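PDB 5HUS: trehalose synthase regulatory protein from Candida albicans, which probably regulates trehalose synthesis in the yeast through a C-terminal domain related to trehalose-phosphatases of the HAD superfamily. Local coordinates for residues Val4-Asn9 / Ala290-Arg295; Gly19-Ile24 / Gln67-Tyr72; Ala244-Ser249 / Lys268-Thr273. All blocks are in the same frame, centred on the assembly; numbering follows the deposited sequence.

Interaction 1 of 3, residues Val4-Asn9 / Ala290-Arg295; sequences VPFTKN and ATYGVR
Two backbone hydrogen bonds join Val4-Phe6 to the strand at Tyr292-Val294: Gly293 N donates to Val4 O at 3.2 Å, and Phe6 N reaches Gly293 O at 3.1 Å in an almost straight bond (177°). A CA-H...O contact adds to this, Tyr292 CA to Val4 O at 3.3 Å.

The aromatic contact is T-shaped. Phe6, whose CG lies anti to its backbone N (chi1 -168°), turns its ring edge toward the face of Tyr292, with centroids 6.0 Å apart and planes at 64°.

Apolar contacts complete the interface. Val4 lies alongside Tyr292, its CG1 3.6 Å from CD1 of that ring, while CG2 lies near CE1. On the Phe6 side, Val294 CG1 packs 3.6 Å from Phe6 CB and touches the ring at its edge, close to the plane.

Leu300, Ile303 and Leu304 of helix 297-304 cover Phe6 further. The contact lies at the outer edge of the domain's alpha/beta core: the short, weakly bonded strand 4-5 adds to the parallel part of the central sheet beside strand 292-294, in the HAD-like Rossmannoid fold.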
loop_
_atom_site.group_PDB
_atom_site.type_symbol
_atom_site.label_atom_id
_atom_site.label_comp_id
_atom_site.label_asym_id
_atom_site.label_seq_id
_atom_site.Cartn_x
_atom_site.Cartn_y
_atom_site.Cartn_z
ATOM N N VAL A 4 -17.271 -13.489 -4.603
ATOM C CA VAL A 4 -18.453 -12.776 -5.059
ATOM C C VAL A 4 -18.002 -11.528 -5.816
ATOM O O VAL A 4 -17.117 -10.799 -5.358
ATOM C CB VAL A 4 -19.387 -12.400 -3.886
ATOM C CG1 VAL A 4 -18.594 -11.793 -2.740
ATOM C CG2 VAL A 4 -20.491 -11.459 -4.354
ATOM N N PRO A 5 -18.576 -11.305 -7.004
ATOM C CA PRO A 5 -18.241 -10.125 -7.805
ATOM C C PRO A 5 -18.592 -8.816 -7.109
ATOM O O PRO A 5 -19.684 -8.671 -6.561
ATOM C CB PRO A 5 -19.086 -10.312 -9.069
ATOM C CG PRO A 5 -19.281 -11.786 -9.166
ATOM C CD PRO A 5 -19.425 -12.250 -7.749
ATOM N N PHE A 6 -17.652 -7.878 -7.128
ATOM C CA PHE A 6 -17.889 -6.522 -6.655
ATOM C C PHE A 6 -18.944 -5.865 -7.552
ATOM O O PHE A 6 -18.831 -5.893 -8.779
ATOM C CB PHE A 6 -16.566 -5.739 -6.659
ATOM C CG PHE A 6 -16.611 -4.423 -5.934
ATOM C CD1 PHE A 6 -16.040 -3.291 -6.501
ATOM C CD2 PHE A 6 -17.193 -4.316 -4.684
ATOM C CE1 PHE A 6 -16.060 -2.074 -5.840
ATOM C CE2 PHE A 6 -17.222 -3.101 -4.016
ATOM C CZ PHE A 6 -16.656 -1.976 -4.596
ATOM N N THR A 7 -19.984 -5.308 -6.940
ATOM C CA THR A 7 -21.071 -4.680 -7.685
ATOM C C THR A 7 -21.403 -3.304 -7.118
ATOM O O THR A 7 -20.986 -2.962 -6.014
ATOM C CB THR A 7 -22.348 -5.546 -7.660
ATOM O OG1 THR A 7 -22.815 -5.664 -6.312
ATOM C CG2 THR A 7 -22.070 -6.937 -8.216
ATOM N N LYS A 8 -22.154 -2.515 -7.878
ATOM C CA LYS A 8 -22.618 -1.216 -7.397
ATOM C C LYS A 8 -23.492 -1.365 -6.159
ATOM O O LYS A 8 -23.434 -0.539 -5.248
ATOM C CB LYS A 8 -23.392 -0.474 -8.492
ATOM C CG LYS A 8 -22.546 -0.075 -9.689
ATOM C CD LYS A 8 -23.304 0.854 -10.627
ATOM C CE LYS A 8 -22.440 1.248 -11.814
ATOM N NZ LYS A 8 -23.054 2.330 -12.630
ATOM N N ASN A 9 -24.304 -2.418 -6.127
ATOM C CA ASN A 9 -25.187 -2.658 -4.993
ATOM C C ASN A 9 -24.410 -2.953 -3.719
ATOM O O ASN A 9 -24.729 -2.419 -2.658
ATOM C CB ASN A 9 -26.154 -3.806 -5.289
ATOM C CG ASN A 9 -27.263 -3.400 -6.237
ATOM O OD1 ASN A 9 -27.588 -2.220 -6.352
ATOM N ND2 ASN A 9 -27.850 -4.376 -6.918
ATOM N N ALA A 290 -9.553 -11.313 0.528
ATOM C CA ALA A 290 -10.486 -10.314 0.017
ATOM C C ALA A 290 -11.872 -10.936 -0.136
ATOM O O ALA A 290 -12.000 -12.083 -0.560
ATOM C CB ALA A 290 -10.006 -9.739 -1.315
ATOM N N THR A 291 -12.905 -10.184 0.219
ATOM C CA THR A 291 -14.273 -10.687 0.094
ATOM C C THR A 291 -14.745 -10.674 -1.353
ATOM O O THR A 291 -15.372 -11.629 -1.821
ATOM C CB THR A 291 -15.258 -9.861 0.940
ATOM O OG1 THR A 291 -14.784 -9.782 2.289
ATOM C CG2 THR A 291 -16.649 -10.491 0.920
ATOM N N TYR A 292 -14.430 -9.592 -2.060
ATOM C CA TYR A 292 -14.924 -9.374 -3.420
ATOM C C TYR A 292 -13.809 -9.374 -4.457
ATOM O O TYR A 292 -12.645 -9.145 -4.127
ATOM C CB TYR A 292 -15.674 -8.044 -3.500
ATOM C CG TYR A 292 -16.930 -7.968 -2.668
ATOM C CD1 TYR A 292 -18.168 -8.287 -3.214
ATOM C CD2 TYR A 292 -16.885 -7.554 -1.342
ATOM C CE1 TYR A 292 -19.325 -8.209 -2.456
ATOM C CE2 TYR A 292 -18.033 -7.474 -0.578
ATOM C CZ TYR A 292 -19.252 -7.802 -1.140
ATOM O OH TYR A 292 -20.401 -7.719 -0.378
ATOM N N GLY A 293 -14.169 -9.612 -5.714
ATOM C CA GLY A 293 -13.214 -9.512 -6.809
ATOM C C GLY A 293 -13.728 -8.675 -7.975
ATOM O O GLY A 293 -14.925 -8.680 -8.265
ATOM N N VAL A 294 -12.824 -7.943 -8.626
ATOM C CA VAL A 294 -13.120 -7.231 -9.873
ATOM C C VAL A 294 -12.104 -7.614 -10.935
ATOM O O VAL A 294 -10.937 -7.839 -10.627
ATOM C CB VAL A 294 -13.087 -5.693 -9.722
ATOM C CG1 VAL A 294 -14.481 -5.131 -9.509
ATOM C CG2 VAL A 294 -12.121 -5.271 -8.627
ATOM N N ARG A 295 -12.528 -7.656 -12.194
ATOM C CA ARG A 295 -11.644 -8.152 -13.242
ATOM C C ARG A 295 -10.854 -7.061 -13.957
ATOM O O ARG A 295 -9.971 -7.361 -14.759
ATOM C CB ARG A 295 -12.451 -8.970 -14.253
ATOM C CG ARG A 295 -13.082 -10.185 -13.610
ATOM C CD ARG A 295 -13.429 -11.277 -14.601
ATOM N NE ARG A 295 -13.584 -12.554 -13.911
ATOM C CZ ARG A 295 -12.672 -13.523 -13.916
ATOM N NH1 ARG A 295 -11.543 -13.372 -14.596
ATOM N NH2 ARG A 295 -12.894 -14.648 -13.250
#

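Interaction 2 of 3, residues Gly19-Ile24 / Gln67-Tyr72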
loop_
_atom_site.group_PDB
_atom_site.type_symbol
_atom_site.label_atom_id
_atom_site.label_comp_id
_atom_site.label_asym_id
_atom_site.label_seq_id
_atom_site.Cartn_x
_atom_site.Cartn_y
_atom_site.Cartn_z
ATOM N N GLY A 19 -21.851 8.632 8.775
ATOM C CA GLY A 19 -20.501 9.007 9.159
ATOM C C GLY A 19 -19.549 9.015 7.976
ATOM O O GLY A 19 -19.972 8.869 6.826
ATOM N N LYS A 20 -18.261 9.183 8.259
ATOM C CA LYS A 20 -17.247 9.283 7.210
ATOM C C LYS A 20 -16.939 7.935 6.557
ATOM O O LYS A 20 -17.063 6.879 7.182
ATOM C CB LYS A 20 -15.955 9.882 7.774
ATOM C CG LYS A 20 -16.075 11.311 8.277
ATOM C CD LYS A 20 -14.826 11.690 9.069
ATOM C CE LYS A 20 -14.833 13.142 9.520
ATOM N NZ LYS A 20 -13.599 13.461 10.303
ATOM N N ARG A 21 -16.521 7.987 5.296
ATOM C CA ARG A 21 -16.130 6.795 4.552
ATOM C C ARG A 21 -14.676 6.923 4.121
ATOM O O ARG A 21 -14.298 7.919 3.508
ATOM C CB ARG A 21 -17.019 6.598 3.322
ATOM C CG ARG A 21 -18.515 6.748 3.599
ATOM C CD ARG A 21 -19.262 6.933 2.289
ATOM N NE ARG A 21 -20.644 7.371 2.470
ATOM C CZ ARG A 21 -21.408 7.824 1.481
ATOM N NH1 ARG A 21 -20.918 7.903 0.251
ATOM N NH2 ARG A 21 -22.656 8.205 1.720
ATOM N N LEU A 22 -13.871 5.912 4.446
ATOM C CA LEU A 22 -12.446 5.906 4.120
ATOM C C LEU A 22 -12.170 4.835 3.083
ATOM O O LEU A 22 -12.511 3.666 3.278
ATOM C CB LEU A 22 -11.595 5.662 5.371
ATOM C CG LEU A 22 -10.089 5.505 5.123
ATOM C CD1 LEU A 22 -9.504 6.775 4.525
ATOM C CD2 LEU A 22 -9.395 5.140 6.423
ATOM N N ILE A 23 -11.575 5.246 1.967
ATOM C CA ILE A 23 -11.299 4.337 0.867
ATOM C C ILE A 23 -9.815 4.349 0.568
ATOM O O ILE A 23 -9.237 5.407 0.336
ATOM C CB ILE A 23 -12.096 4.717 -0.396
ATOM C CG1 ILE A 23 -13.602 4.583 -0.115
ATOM C CG2 ILE A 23 -11.680 3.852 -1.571
ATOM C CD1 ILE A 23 -14.503 5.093 -1.222
ATOM N N ILE A 24 -9.199 3.175 0.613
ATOM C CA ILE A 24 -7.767 3.055 0.366
ATOM C C ILE A 24 -7.553 2.165 -0.844
ATOM O O ILE A 24 -7.968 1.004 -0.855
ATOM C CB ILE A 24 -7.030 2.491 1.606
ATOM C CG1 ILE A 24 -7.161 3.484 2.765
ATOM C CG2 ILE A 24 -5.561 2.214 1.283
ATOM C CD1 ILE A 24 -6.750 2.938 4.097
ATOM N N GLN A 67 -18.441 15.003 0.344
ATOM C CA GLN A 67 -17.857 15.658 1.514
ATOM C C GLN A 67 -17.487 14.704 2.651
ATOM O O GLN A 67 -16.623 15.014 3.469
ATOM C CB GLN A 67 -18.815 16.723 2.052
ATOM C CG GLN A 67 -19.237 17.757 1.025
ATOM C CD GLN A 67 -19.824 19.000 1.663
ATOM O OE1 GLN A 67 -19.252 19.558 2.602
ATOM N NE2 GLN A 67 -20.973 19.438 1.162
ATOM N N ASP A 68 -18.143 13.551 2.709
ATOM C CA ASP A 68 -17.927 12.631 3.820
ATOM C C ASP A 68 -16.994 11.486 3.446
ATOM O O ASP A 68 -16.882 10.507 4.176
ATOM C CB ASP A 68 -19.264 12.071 4.303
ATOM C CG ASP A 68 -20.157 11.643 3.157
ATOM O OD1 ASP A 68 -19.644 11.501 2.026
ATOM O OD2 ASP A 68 -21.371 11.447 3.385
ATOM N N THR A 69 -16.322 11.617 2.307
ATOM C CA THR A 69 -15.530 10.521 1.770
ATOM C C THR A 69 -14.073 10.935 1.591
ATOM O O THR A 69 -13.780 12.033 1.123
ATOM C CB THR A 69 -16.108 10.038 0.424
ATOM O OG1 THR A 69 -17.487 9.686 0.600
ATOM C CG2 THR A 69 -15.340 8.834 -0.094
ATOM N N PHE A 70 -13.166 10.053 1.987
ATOM C CA PHE A 70 -11.734 10.317 1.879
ATOM C C PHE A 70 -11.072 9.177 1.125
ATOM O O PHE A 70 -11.128 8.024 1.558
ATOM C CB PHE A 70 -11.112 10.480 3.265
ATOM C CG PHE A 70 -11.831 11.470 4.131
ATOM C CD1 PHE A 70 -12.686 11.040 5.134
ATOM C CD2 PHE A 70 -11.673 12.830 3.926
ATOM C CE1 PHE A 70 -13.359 11.954 5.927
ATOM C CE2 PHE A 70 -12.342 13.746 4.715
ATOM C CZ PHE A 70 -13.186 13.308 5.714
ATOM N N VAL A 71 -10.460 9.502 -0.013
ATOM C CA VAL A 71 -9.815 8.501 -0.853
ATOM C C VAL A 71 -8.301 8.633 -0.781
ATOM O O VAL A 71 -7.768 9.723 -0.986
ATOM C CB VAL A 71 -10.258 8.630 -2.325
ATOM C CG1 VAL A 71 -9.599 7.562 -3.178
ATOM C CG2 VAL A 71 -11.779 8.534 -2.421
ATOM N N TYR A 72 -7.627 7.525 -0.467
ATOM C CA TYR A 72 -6.160 7.481 -0.397
ATOM C C TYR A 72 -5.582 6.468 -1.363
ATOM O O TYR A 72 -6.084 5.351 -1.484
ATOM C CB TYR A 72 -5.686 7.142 1.023
ATOM C CG TYR A 72 -5.769 8.314 1.956
ATOM C CD1 TYR A 72 -7.000 8.756 2.434
ATOM C CD2 TYR A 72 -4.624 8.991 2.352
ATOM C CE1 TYR A 72 -7.081 9.850 3.273
ATOM C CE2 TYR A 72 -4.696 10.083 3.198
ATOM C CZ TYR A 72 -5.926 10.510 3.647
ATOM O OH TYR A 72 -5.999 11.590 4.497
#
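The Phe70 ring has the aliphatic chain of Lys20 at its edge, near the ring plane, with Lys20 CD 3.5 Å from Phe70 CE1. One face of the Arg21 guanidinium carries Asp68 OD2, offset toward the rim. At 3.9 Å from Arg21 NH2 this is a long salt bridge of charges alone, since no N-H points at the oxygen. The Tyr72 ring takes Leu22 CD1 obliquely, 3.8 Å from its CD1. His212 ties these groups together: its imidazole stacks with the Phe70 ring, its backbone O accepts a hydrogen bond from NZ of the extended Lys20 chain (chi2 168°), and its NE2 shares Tyr72 OH with Ile105 N.

The flat groups flank two neighbouring parallel strands, 20-26 and 69-74, in the central sheet of the HAD-like Rossmannoid core. The short segments run 14° apart and pair Arg21 with Thr69 through Ile24 with Tyr72. Arg21 N to Asp68 O and Ile23 N to Phe70 O span 2.8 Å each; the returning bonds run from Phe70 N to Arg21 O and from Tyr72 N to Ile23 O.

Leu22, Ile24, Phe70 and Tyr72 share one face of the sheet, where helix 200-213 packs on Leu22, Ile24 and Tyr72, while Arg21, Ile23, Thr69 and Val71 share the other, with Trp14 and Leu63 against it. On the face of Arg21 and Val71, Ile23 CD1 meets Thr69 CG2 at 4.0 Å.

Interaction 3 of 3, residues Ala244-Ser249 / Lys268-Thr273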
loop_
_atom_site.group_PDB
_atom_site.type_symbol
_atom_site.label_atom_id
_atom_site.label_comp_id
_atom_site.label_asym_id
_atom_site.label_seq_id
_atom_site.Cartn_x
_atom_site.Cartn_y
_atom_site.Cartn_z
ATOM N N ALA A 244 -17.369 5.512 9.667
ATOM C CA ALA A 244 -18.345 4.438 9.795
ATOM C C ALA A 244 -18.195 3.367 8.717
ATOM O O ALA A 244 -18.882 2.347 8.748
ATOM C CB ALA A 244 -19.761 5.016 9.760
ATOM N N ALA A 245 -17.302 3.601 7.757
ATOM C CA ALA A 245 -17.066 2.635 6.691
ATOM C C ALA A 245 -15.641 2.733 6.175
ATOM O O ALA A 245 -15.153 3.832 5.925
ATOM C CB ALA A 245 -18.050 2.846 5.549
ATOM N N VAL A 246 -14.988 1.582 6.022
ATOM C CA VAL A 246 -13.631 1.514 5.470
ATOM C C VAL A 246 -13.583 0.502 4.328
ATOM O O VAL A 246 -14.148 -0.591 4.429
ATOM C CB VAL A 246 -12.588 1.124 6.537
ATOM C CG1 VAL A 246 -11.181 1.124 5.938
ATOM C CG2 VAL A 246 -12.653 2.069 7.724
ATOM N N LEU A 247 -12.917 0.870 3.239
ATOM C CA LEU A 247 -12.775 -0.019 2.098
ATOM C C LEU A 247 -11.314 -0.068 1.667
ATOM O O LEU A 247 -10.639 0.957 1.631
ATOM C CB LEU A 247 -13.662 0.446 0.934
ATOM C CG LEU A 247 -13.749 -0.406 -0.341
ATOM C CD1 LEU A 247 -15.104 -0.192 -1.003
ATOM C CD2 LEU A 247 -12.639 -0.098 -1.345
ATOM N N TYR A 248 -10.830 -1.262 1.349
ATOM C CA TYR A 248 -9.487 -1.410 0.794
ATOM C C TYR A 248 -9.566 -2.213 -0.481
ATOM O O TYR A 248 -10.220 -3.256 -0.512
ATOM C CB TYR A 248 -8.543 -2.091 1.795
ATOM C CG TYR A 248 -7.163 -2.380 1.244
ATOM C CD1 TYR A 248 -6.893 -3.565 0.563
ATOM C CD2 TYR A 248 -6.133 -1.454 1.379
ATOM C CE1 TYR A 248 -5.636 -3.823 0.038
ATOM C CE2 TYR A 248 -4.875 -1.703 0.861
ATOM C CZ TYR A 248 -4.634 -2.890 0.195
ATOM O OH TYR A 248 -3.384 -3.162 -0.312
ATOM N N SER A 249 -8.919 -1.721 -1.537
ATOM C CA SER A 249 -8.827 -2.461 -2.786
ATOM C C SER A 249 -7.366 -2.666 -3.146
ATOM O O SER A 249 -6.547 -1.760 -2.982
ATOM C CB SER A 249 -9.546 -1.732 -3.919
ATOM O OG SER A 249 -9.442 -2.474 -5.123
ATOM N N LYS A 268 -15.013 -5.068 13.744
ATOM C CA LYS A 268 -15.357 -4.990 15.163
ATOM C C LYS A 268 -15.308 -3.553 15.685
ATOM O O LYS A 268 -15.947 -3.230 16.687
ATOM C CB LYS A 268 -14.417 -5.868 15.994
ATOM C CG LYS A 268 -12.984 -5.389 15.973
ATOM C CD LYS A 268 -12.101 -6.140 16.957
ATOM C CE LYS A 268 -10.678 -5.602 16.899
ATOM N NZ LYS A 268 -9.784 -6.252 17.896
ATOM N N ASP A 269 -14.549 -2.698 15.006
ATOM C CA ASP A 269 -14.296 -1.337 15.480
ATOM C C ASP A 269 -14.973 -0.252 14.646
ATOM O O ASP A 269 -15.282 0.826 15.154
ATOM C CB ASP A 269 -12.789 -1.062 15.504
ATOM C CG ASP A 269 -12.053 -1.922 16.508
ATOM O OD1 ASP A 269 -12.553 -2.070 17.641
ATOM O OD2 ASP A 269 -10.977 -2.450 16.161
ATOM N N ILE A 270 -15.182 -0.524 13.363
ATOM C CA ILE A 270 -15.617 0.522 12.444
ATOM C C ILE A 270 -17.092 0.426 12.079
ATOM O O ILE A 270 -17.820 1.415 12.169
ATOM C CB ILE A 270 -14.772 0.504 11.157
ATOM C CG1 ILE A 270 -13.343 0.950 11.462
ATOM C CG2 ILE A 270 -15.389 1.408 10.094
ATOM C CD1 ILE A 270 -13.258 2.304 12.134
ATOM N N GLY A 271 -17.539 -0.753 11.664
ATOM C CA GLY A 271 -18.943 -0.923 11.326
ATOM C C GLY A 271 -19.147 -1.590 9.981
ATOM O O GLY A 271 -19.480 -2.773 9.910
ATOM N N ASN A 272 -18.965 -0.823 8.910
ATOM C CA ASN A 272 -18.922 -1.387 7.570
ATOM C C ASN A 272 -17.483 -1.474 7.083
ATOM O O ASN A 272 -16.737 -0.500 7.178
ATOM C CB ASN A 272 -19.758 -0.557 6.598
ATOM C CG ASN A 272 -21.226 -0.901 6.663
ATOM O OD1 ASN A 272 -21.668 -1.599 7.576
ATOM N ND2 ASN A 272 -21.992 -0.422 5.689
ATOM N N THR A 273 -17.090 -2.654 6.612
ATOM C CA THR A 273 -15.776 -2.851 6.007
ATOM C C THR A 273 -15.965 -3.629 4.719
ATOM O O THR A 273 -16.903 -4.414 4.590
ATOM C CB THR A 273 -14.783 -3.602 6.938
ATOM O OG1 THR A 273 -15.223 -4.954 7.137
ATOM C CG2 THR A 273 -14.663 -2.904 8.288
#
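Val246 and Ile270 pack on one buried face of this contact. Their side chains cross at about a right angle, Val246 CG2 resting 3.7 Å from Ile270 CG2. With CG1 beside the backbone N (chi1 -69°) and CG2 anti to it, Ile270 also sets the CG2 methyl 3.7 Å from Ala244 C, and Leu209 of helix 200-213 packs against both Val246 and Ile270. The backbone is close here as well. Val246 N donates to Asn272 O at 3.0 Å, the same oxygen lies 3.2 Å from Ala245 CA in a CA-H...O contact, and Thr273 CA stands 3.2 Å from Val246 O. On the sheet face opposite Val246, the buried Ala245 brings its CB to 3.9 Å from Asn272 CB.

Strands 243-250 and 272-278 are parallel neighbours, joined through helix 254-265 as a beta-alpha-beta unit of the HAD-like Rossmannoid domain. The bond of Asn272 N to Ala244 O, 3.2 Å, starts the pairing just after the turn that leads into the second strand.

Toward solvent the contact thins. Gly271 is exposed and barely touches Ala244; its backbone angles (phi 131°, psi -77°) are readily open to glycine and let the chain turn into strand 272-278. Ala244 itself is partly exposed, its CB directed away from 268-273. The amide of the partly exposed Asn272 reaches past the strand pair, where ND2 hydrogen-bonds to the backbone O of Trp14.

Overall arrangement
From the N terminus, strand 4-5 comes first, and interaction 1 pairs it with strand 292-294 near the chain's end, closing a loop of 280 residues that contains both other contacts. Helix 8-15 leads to strand 20-26, where interaction 2 closes a much shorter loop against strand 69-74. Interaction 3 opens only after that loop has closed and ties strand 243-250 to strand 272-278 across one helix, so interactions 2 and 3 follow in series, and they touch where strands 20-26 and 243-250 adjoin. Interaction 1, centred about 15 Å from the centre of interaction 3, stays separate. All three belong to one central sheet, from its edge strand 4-5 to 69-74.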